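Local coordinates for protein Esterase/lipase (Uncultured bacterium, PDB 3K6K) that probably hydrolyses carboxylic ester bonds, as an esterase or lipase of the alpha/beta hydrolase fold related to hormone-sensitive lipase, at residues A[187-195]-A[225-234]; A[176-184]-A[239-247]. One frame throughout, in Å; residues are numbered along the deposited sequence.

Contact 1. Residues A[187-195]-A[225-234]; sequences FVDLTLSRW and RKNPLISPVY. With SO4 (sulfate ion), chain F.
Tyr234 reaches across to Asp189 with its phenol group, OH giving a weak hydrogen bond to OD1 at 2.8 Å. The carboxylate stands steeply to the ring, the two planes 77° apart, and OD2 lies at the ring edge beside CE2. A chi1 of -169° puts CG of Asp189 opposite its backbone N and brings the carboxylate to the Tyr234 hydroxyl, while it still accepts from its own loop. Its OD2 takes the N-H of Thr191, closing an Asx turn, and OG1 of Thr191 donates to Asp189 OD2 at 2.7 Å; both donors come from one face, above the carboxylate plane. OD1 is met nearly head-on by NH1 of Arg194, a salt bridge of 3.3 Å, and this crowd of donors would be expected to favour the charged form of the acid. The other arm of Arg194, NH2, hydrogen-bonds O1 of a sulfate that probably came from the crystallisation liquor. Around the tyrosine, Lys226 CD sits over the centre of one ring face and Val233 CG1 over the other; the same methyl lies above the rim of the Arg194 guanidinium.

Behind this cluster, Ser231 OG works both ways: it accepts from Leu190 N at 2.8 Å and donates to Arg225 O at 2.6 Å, so its rotation is fixed from two sides. Arg225 NH1 points at Leu190 O, though the modelled spacing is too short to be trusted. Methyl contacts fill in beside these bonds, Val188 CG2 on Val233 CG2 (3.8 Å) and Leu190 CD2 on Ile230 CG2 (4.0 Å).

The type I turn from Asp189 to Leu192 follows strand 180-184, and Asp256 of helix 254-266 accepts the backbone N-H groups of Val188 and Asp189. Leu190 packs on helix 209-220, where Glu217 pairs with Arg225, while Pro232 rests against helix 158-172.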
# COMPACT_ATOMS: atom_id res chain seq x y z
N PHE A 187 10.37 11.19 -1.28
CA PHE A 187 11.55 11.35 -0.38
C PHE A 187 11.04 12.08 0.84
O PHE A 187 10.75 13.27 0.78
CB PHE A 187 12.63 12.17 -1.11
CG PHE A 187 13.95 12.32 -0.34
CD1 PHE A 187 14.81 13.35 -0.66
CD2 PHE A 187 14.34 11.40 0.65
CE1 PHE A 187 15.99 13.50 -0.00
CE2 PHE A 187 15.53 11.52 1.28
CZ PHE A 187 16.38 12.57 0.95
N VAL A 188 10.87 11.36 1.95
CA VAL A 188 10.15 11.92 3.05
C VAL A 188 10.82 11.74 4.38
O VAL A 188 10.25 12.11 5.41
CB VAL A 188 8.70 11.39 3.12
CG1 VAL A 188 7.85 12.12 2.13
CG2 VAL A 188 8.65 9.88 2.92
N ASP A 189 12.02 11.17 4.38
CA ASP A 189 12.78 11.05 5.61
C ASP A 189 14.24 11.41 5.39
O ASP A 189 15.04 10.53 5.12
CB ASP A 189 12.73 9.64 6.15
CG ASP A 189 13.28 9.53 7.57
OD1 ASP A 189 13.08 8.49 8.21
OD2 ASP A 189 13.91 10.49 8.05
N LEU A 190 14.59 12.70 5.52
CA LEU A 190 15.98 13.13 5.32
C LEU A 190 16.96 12.67 6.36
O LEU A 190 18.17 12.98 6.27
CB LEU A 190 16.07 14.64 5.13
CG LEU A 190 15.83 14.89 3.64
CD1 LEU A 190 14.38 14.52 3.23
CD2 LEU A 190 16.13 16.37 3.33
N THR A 191 16.49 11.88 7.33
CA THR A 191 17.42 11.16 8.19
C THR A 191 18.08 9.97 7.54
O THR A 191 19.11 9.52 8.02
CB THR A 191 16.83 10.72 9.58
OG1 THR A 191 16.06 9.53 9.42
CG2 THR A 191 15.99 11.82 10.26
N LEU A 192 17.47 9.38 6.50
CA LEU A 192 18.10 8.26 5.78
C LEU A 192 18.64 7.12 6.65
O LEU A 192 19.84 6.86 6.63
CB LEU A 192 19.23 8.78 4.86
CG LEU A 192 18.92 9.97 3.90
CD1 LEU A 192 20.18 10.60 3.42
CD2 LEU A 192 18.15 9.51 2.68
N SER A 193 17.76 6.36 7.33
CA SER A 193 18.15 5.56 8.51
C SER A 193 17.38 4.26 8.62
O SER A 193 17.73 3.36 9.42
CB SER A 193 18.10 6.43 9.76
OG SER A 193 16.77 6.85 10.05
N ARG A 194 16.31 4.18 7.83
CA ARG A 194 15.27 3.16 7.86
C ARG A 194 15.75 1.91 7.09
O ARG A 194 16.85 1.91 6.51
CB ARG A 194 13.96 3.80 7.31
CG ARG A 194 13.31 4.60 8.44
CD ARG A 194 12.11 5.51 8.21
NE ARG A 194 11.27 5.16 9.32
CZ ARG A 194 11.21 5.75 10.50
NH1 ARG A 194 11.82 6.89 10.77
NH2 ARG A 194 10.45 5.20 11.41
N TRP A 195 14.95 0.84 7.07
CA TRP A 195 15.41 -0.45 6.60
C TRP A 195 15.93 -0.47 5.13
O TRP A 195 17.03 -1.02 4.88
CB TRP A 195 14.32 -1.49 6.82
CG TRP A 195 14.68 -2.87 6.37
CD1 TRP A 195 15.26 -3.83 7.15
CD2 TRP A 195 14.51 -3.47 5.04
NE1 TRP A 195 15.44 -4.99 6.41
CE2 TRP A 195 14.99 -4.80 5.12
CE3 TRP A 195 13.97 -3.04 3.83
CZ2 TRP A 195 14.99 -5.69 4.02
CZ3 TRP A 195 13.96 -3.93 2.73
CH2 TRP A 195 14.48 -5.24 2.84
N ARG A 225 16.64 17.70 10.84
CA ARG A 225 16.29 16.77 9.78
C ARG A 225 14.92 16.18 10.01
O ARG A 225 14.40 15.56 9.11
CB ARG A 225 17.32 15.66 9.62
CG ARG A 225 18.31 15.93 8.51
CD ARG A 225 19.56 15.08 8.67
NE ARG A 225 20.64 15.58 7.80
CZ ARG A 225 20.75 15.36 6.48
NH1 ARG A 225 19.84 14.63 5.79
NH2 ARG A 225 21.78 15.89 5.83
N LYS A 226 14.36 16.36 11.21
CA LYS A 226 13.04 15.82 11.57
C LYS A 226 11.99 16.91 11.74
O LYS A 226 10.90 16.69 12.28
CB LYS A 226 13.15 14.98 12.82
CG LYS A 226 14.25 14.01 12.79
CD LYS A 226 13.98 13.02 13.87
CE LYS A 226 15.24 12.61 14.62
NZ LYS A 226 14.83 11.57 15.62
N ASN A 227 12.31 18.10 11.27
CA ASN A 227 11.29 19.07 11.04
C ASN A 227 10.17 18.40 10.26
O ASN A 227 10.41 17.86 9.19
CB ASN A 227 11.86 20.19 10.22
CG ASN A 227 11.01 21.42 10.23
OD1 ASN A 227 11.50 22.52 10.52
ND2 ASN A 227 9.74 21.28 9.88
N PRO A 228 8.93 18.47 10.78
CA PRO A 228 7.81 17.87 10.06
C PRO A 228 7.74 18.33 8.62
O PRO A 228 7.42 17.54 7.78
CB PRO A 228 6.60 18.36 10.85
CG PRO A 228 7.11 18.44 12.20
CD PRO A 228 8.51 18.98 12.09
N LEU A 229 8.07 19.59 8.33
CA LEU A 229 7.95 20.15 6.96
C LEU A 229 9.11 19.80 6.03
O LEU A 229 9.06 20.04 4.81
CB LEU A 229 7.79 21.68 7.02
CG LEU A 229 6.38 22.24 7.07
CD1 LEU A 229 5.49 21.42 7.97
CD2 LEU A 229 6.48 23.65 7.57
N ILE A 230 10.16 19.22 6.61
CA ILE A 230 11.29 18.66 5.88
C ILE A 230 11.10 17.13 5.68
O ILE A 230 11.17 16.61 4.57
CB ILE A 230 12.63 18.95 6.68
CG1 ILE A 230 12.89 20.45 6.82
CG2 ILE A 230 13.86 18.28 6.03
CD1 ILE A 230 14.22 20.77 7.50
N SER A 231 10.93 16.42 6.79
CA SER A 231 10.70 14.96 6.80
C SER A 231 9.27 14.59 7.30
O SER A 231 9.05 14.18 8.48
CB SER A 231 11.77 14.24 7.61
OG SER A 231 13.10 14.48 7.12
N PRO A 232 8.28 14.70 6.38
CA PRO A 232 6.88 14.57 6.79
C PRO A 232 6.58 13.25 7.50
O PRO A 232 5.61 13.14 8.24
CB PRO A 232 6.15 14.72 5.44
CG PRO A 232 7.03 15.65 4.65
CD PRO A 232 8.37 15.03 4.94
N VAL A 233 7.44 12.26 7.33
CA VAL A 233 7.35 11.07 8.13
C VAL A 233 7.21 11.36 9.67
O VAL A 233 6.53 10.64 10.40
CB VAL A 233 8.49 10.11 7.73
CG1 VAL A 233 8.93 9.30 8.83
CG2 VAL A 233 8.04 9.22 6.57
N TYR A 234 7.82 12.44 10.13
CA TYR A 234 7.76 12.80 11.54
C TYR A 234 6.61 13.75 11.85
O TYR A 234 6.50 14.20 12.95
CB TYR A 234 9.14 13.35 12.01
CG TYR A 234 10.21 12.29 11.76
CD1 TYR A 234 10.33 11.18 12.62
CD2 TYR A 234 11.02 12.33 10.63
CE1 TYR A 234 11.25 10.17 12.34
CE2 TYR A 234 11.94 11.33 10.35
CZ TYR A 234 12.05 10.26 11.20
OH TYR A 234 12.97 9.25 10.92
S SO4 F . 10.28 6.65 14.82
O1 SO4 F . 11.02 5.59 14.13
O2 SO4 F . 9.62 6.03 16.00
O3 SO4 F . 11.18 7.77 15.14
O4 SO4 F . 9.24 7.25 14.00

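Contact 2. Residues A[176-184]-A[239-247]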
# COMPACT_ATOMS: atom_id res chain seq x y z
N PRO A 176 -8.22 25.25 2.24
CA PRO A 176 -8.90 23.95 2.16
C PRO A 176 -7.93 22.87 1.63
O PRO A 176 -6.81 23.22 1.22
CB PRO A 176 -10.04 24.18 1.16
CG PRO A 176 -9.72 25.45 0.44
CD PRO A 176 -8.75 26.24 1.29
N MET A 177 -8.34 21.60 1.68
CA MET A 177 -7.54 20.48 1.20
C MET A 177 -8.04 20.05 -0.17
O MET A 177 -9.23 20.11 -0.43
CB MET A 177 -7.54 19.31 2.17
CG MET A 177 -6.75 19.51 3.48
SD MET A 177 -4.99 19.88 3.25
CE MET A 177 -4.33 19.42 4.79
N PRO A 178 -7.12 19.58 -1.04
CA PRO A 178 -7.38 19.18 -2.38
C PRO A 178 -8.10 17.85 -2.45
O PRO A 178 -8.27 17.21 -1.45
CB PRO A 178 -5.99 19.02 -2.99
CG PRO A 178 -5.04 19.65 -2.06
CD PRO A 178 -5.68 19.54 -0.71
N ALA A 179 -8.54 17.48 -3.65
CA ALA A 179 -9.18 16.18 -3.84
C ALA A 179 -8.28 14.97 -3.55
O ALA A 179 -8.81 13.94 -3.26
CB ALA A 179 -9.80 16.09 -5.22
N GLY A 180 -6.95 15.10 -3.59
CA GLY A 180 -6.01 13.97 -3.31
C GLY A 180 -4.51 14.31 -3.46
O GLY A 180 -4.13 15.34 -3.98
N LEU A 181 -3.65 13.45 -2.94
CA LEU A 181 -2.25 13.61 -3.09
C LEU A 181 -1.72 12.38 -3.85
O LEU A 181 -1.95 11.24 -3.38
CB LEU A 181 -1.62 13.68 -1.68
CG LEU A 181 -2.13 14.78 -0.72
CD1 LEU A 181 -1.73 14.54 0.69
CD2 LEU A 181 -1.64 16.16 -1.12
N VAL A 182 -1.04 12.56 -5.00
CA VAL A 182 -0.23 11.48 -5.60
C VAL A 182 1.28 11.62 -5.41
O VAL A 182 1.86 12.70 -5.61
CB VAL A 182 -0.51 11.30 -7.06
CG1 VAL A 182 0.20 10.05 -7.59
CG2 VAL A 182 -2.03 11.15 -7.28
N MET A 183 1.96 10.54 -5.04
CA MET A 183 3.42 10.57 -4.79
C MET A 183 4.18 9.39 -5.42
O MET A 183 3.86 8.24 -5.19
CB MET A 183 3.74 10.66 -3.27
CG MET A 183 3.17 11.90 -2.58
SD MET A 183 3.32 11.73 -0.79
CE MET A 183 1.72 11.04 -0.40
N LEU A 184 5.19 9.70 -6.22
CA LEU A 184 5.92 8.69 -6.97
C LEU A 184 7.28 8.59 -6.25
O LEU A 184 8.03 9.58 -6.25
CB LEU A 184 6.06 9.22 -8.42
CG LEU A 184 5.01 8.95 -9.49
CD1 LEU A 184 3.62 8.54 -8.95
CD2 LEU A 184 4.90 9.98 -10.65
N GLY A 239 -5.64 14.79 8.91
CA GLY A 239 -6.53 15.69 8.16
C GLY A 239 -6.06 15.94 6.75
O GLY A 239 -6.75 16.64 5.94
N LEU A 240 -4.90 15.38 6.43
CA LEU A 240 -4.49 15.28 5.02
C LEU A 240 -5.47 14.44 4.21
O LEU A 240 -6.09 13.52 4.77
CB LEU A 240 -3.08 14.72 4.94
CG LEU A 240 -2.01 15.70 5.44
CD1 LEU A 240 -0.68 15.11 5.15
CD2 LEU A 240 -2.08 17.10 4.81
N PRO A 241 -5.64 14.77 2.92
CA PRO A 241 -6.51 14.14 1.93
C PRO A 241 -5.98 12.80 1.39
O PRO A 241 -4.81 12.42 1.63
CB PRO A 241 -6.56 15.16 0.79
CG PRO A 241 -5.47 16.12 1.02
CD PRO A 241 -4.88 15.91 2.36
N GLU A 242 -6.81 12.05 0.68
CA GLU A 242 -6.38 10.70 0.30
C GLU A 242 -5.09 10.61 -0.51
O GLU A 242 -4.84 11.41 -1.41
CB GLU A 242 -7.48 9.88 -0.31
CG GLU A 242 -8.33 10.60 -1.28
CD GLU A 242 -9.68 9.88 -1.48
OE1 GLU A 242 -9.72 8.64 -1.50
OE2 GLU A 242 -10.70 10.58 -1.67
N MET A 243 -4.28 9.61 -0.19
CA MET A 243 -2.96 9.46 -0.74
C MET A 243 -2.89 8.21 -1.61
O MET A 243 -3.41 7.15 -1.23
CB MET A 243 -1.97 9.35 0.40
CG MET A 243 -1.72 10.63 1.19
SD MET A 243 -0.49 10.20 2.46
CE MET A 243 -0.09 11.74 3.30
N LEU A 244 -2.28 8.35 -2.80
CA LEU A 244 -1.87 7.23 -3.63
C LEU A 244 -0.36 7.38 -3.70
O LEU A 244 0.14 8.45 -4.07
CB LEU A 244 -2.52 7.29 -5.00
CG LEU A 244 -2.15 6.14 -5.98
CD1 LEU A 244 -2.84 4.74 -5.63
CD2 LEU A 244 -2.40 6.57 -7.43
N ILE A 245 0.37 6.37 -3.23
CA ILE A 245 1.83 6.26 -3.34
C ILE A 245 2.21 5.12 -4.34
O ILE A 245 1.69 3.98 -4.27
CB ILE A 245 2.50 6.02 -1.93
CG1 ILE A 245 2.05 7.06 -0.91
CG2 ILE A 245 4.04 6.10 -2.03
CD1 ILE A 245 2.32 6.68 0.42
N HIS A 246 3.04 5.41 -5.32
CA HIS A 246 3.67 4.33 -6.08
C HIS A 246 5.15 4.28 -5.80
O HIS A 246 5.74 5.31 -5.47
CB HIS A 246 3.42 4.50 -7.56
CG HIS A 246 2.07 4.08 -7.96
ND1 HIS A 246 1.71 3.86 -9.27
CD2 HIS A 246 0.99 3.75 -7.21
CE1 HIS A 246 0.45 3.48 -9.31
NE2 HIS A 246 -0.00 3.36 -8.07
N VAL A 247 5.77 3.11 -5.93
CA VAL A 247 7.22 3.05 -5.72
C VAL A 247 7.72 1.72 -6.30
O VAL A 247 6.91 0.80 -6.55
CB VAL A 247 7.52 3.20 -4.16
CG1 VAL A 247 6.86 2.04 -3.32
CG2 VAL A 247 9.00 3.36 -3.84
O HOH W 1 -9.26 13.23 0.01
O HOH W 2 -11.67 12.19 -3.21
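Leu181 O is held by two groups of the facing strand: the N-H of Leu244, at 3.0 Å and nearly straight (166°), and the weaker CA-H of Met243. Leu181 N in turn donates to Glu242 O (2.8 Å), so Leu181 brackets Met243, as in a parallel pair; 180-184 and 243-247 are neighbours in the central sheet of the alpha/beta hydrolase fold, their short axes 4.9 Å apart and 9° from parallel. Met183 N to Leu244 O and His246 N to Met183 O continue the pairing.

On one face lie Leu181, Met183, Met243 and Ile245. The bend of Met183 at its last torsion (chi3 -93°) swings CE across to Met243, 3.7 Å from SD, and on to Ile245 CG1, while Leu181 CD1 lies 3.9 Å from Met243 CG. Replacing Met243 by alanine takes away CG, SD and CE, and would probably open a gap between Leu181 CD1 and Met183 CE, leaving the Met183 methyl freer to turn. Helices 158-172 and 254-266 cover this face. Val182, Leu184, Leu244 and His246 take the other, against helix 291-305, where Ser296 hydrogen-bonds His246 ND1.

Before the strands begin, the packing passes to prolines: Pro241 CG meets Pro178 CD at 3.8 Å, and its CD lies against Leu181 CD1. Glu242 sends OE1 to Arg307 in a salt bridge. At this end of the pairing, a water accepts the N-H of Glu242 at 2.8 Å and bonds only weakly to Ala179 O.

In the fold
The two contacts illustrate how one fold uses different chemistry in its core and at its margin. Contact 2 is buried and joins adjacent strands by regular main-chain bonds and largely apolar side chains on both faces of the sheet. Contact 1, whose centre lies about 18 Å from that of contact 2, is only partly buried and joins two loops, one ending in a 3-10 turn, chiefly through charged and hydroxyl side chains. Along the chain contact 1 falls between the two strands of contact 2: loop 187-195 follows soon after 180-184, and loop 225-234 leads back toward 243-247, so contact 1 ties together the excursion between them. Helices 158-172 and 254-266 border both.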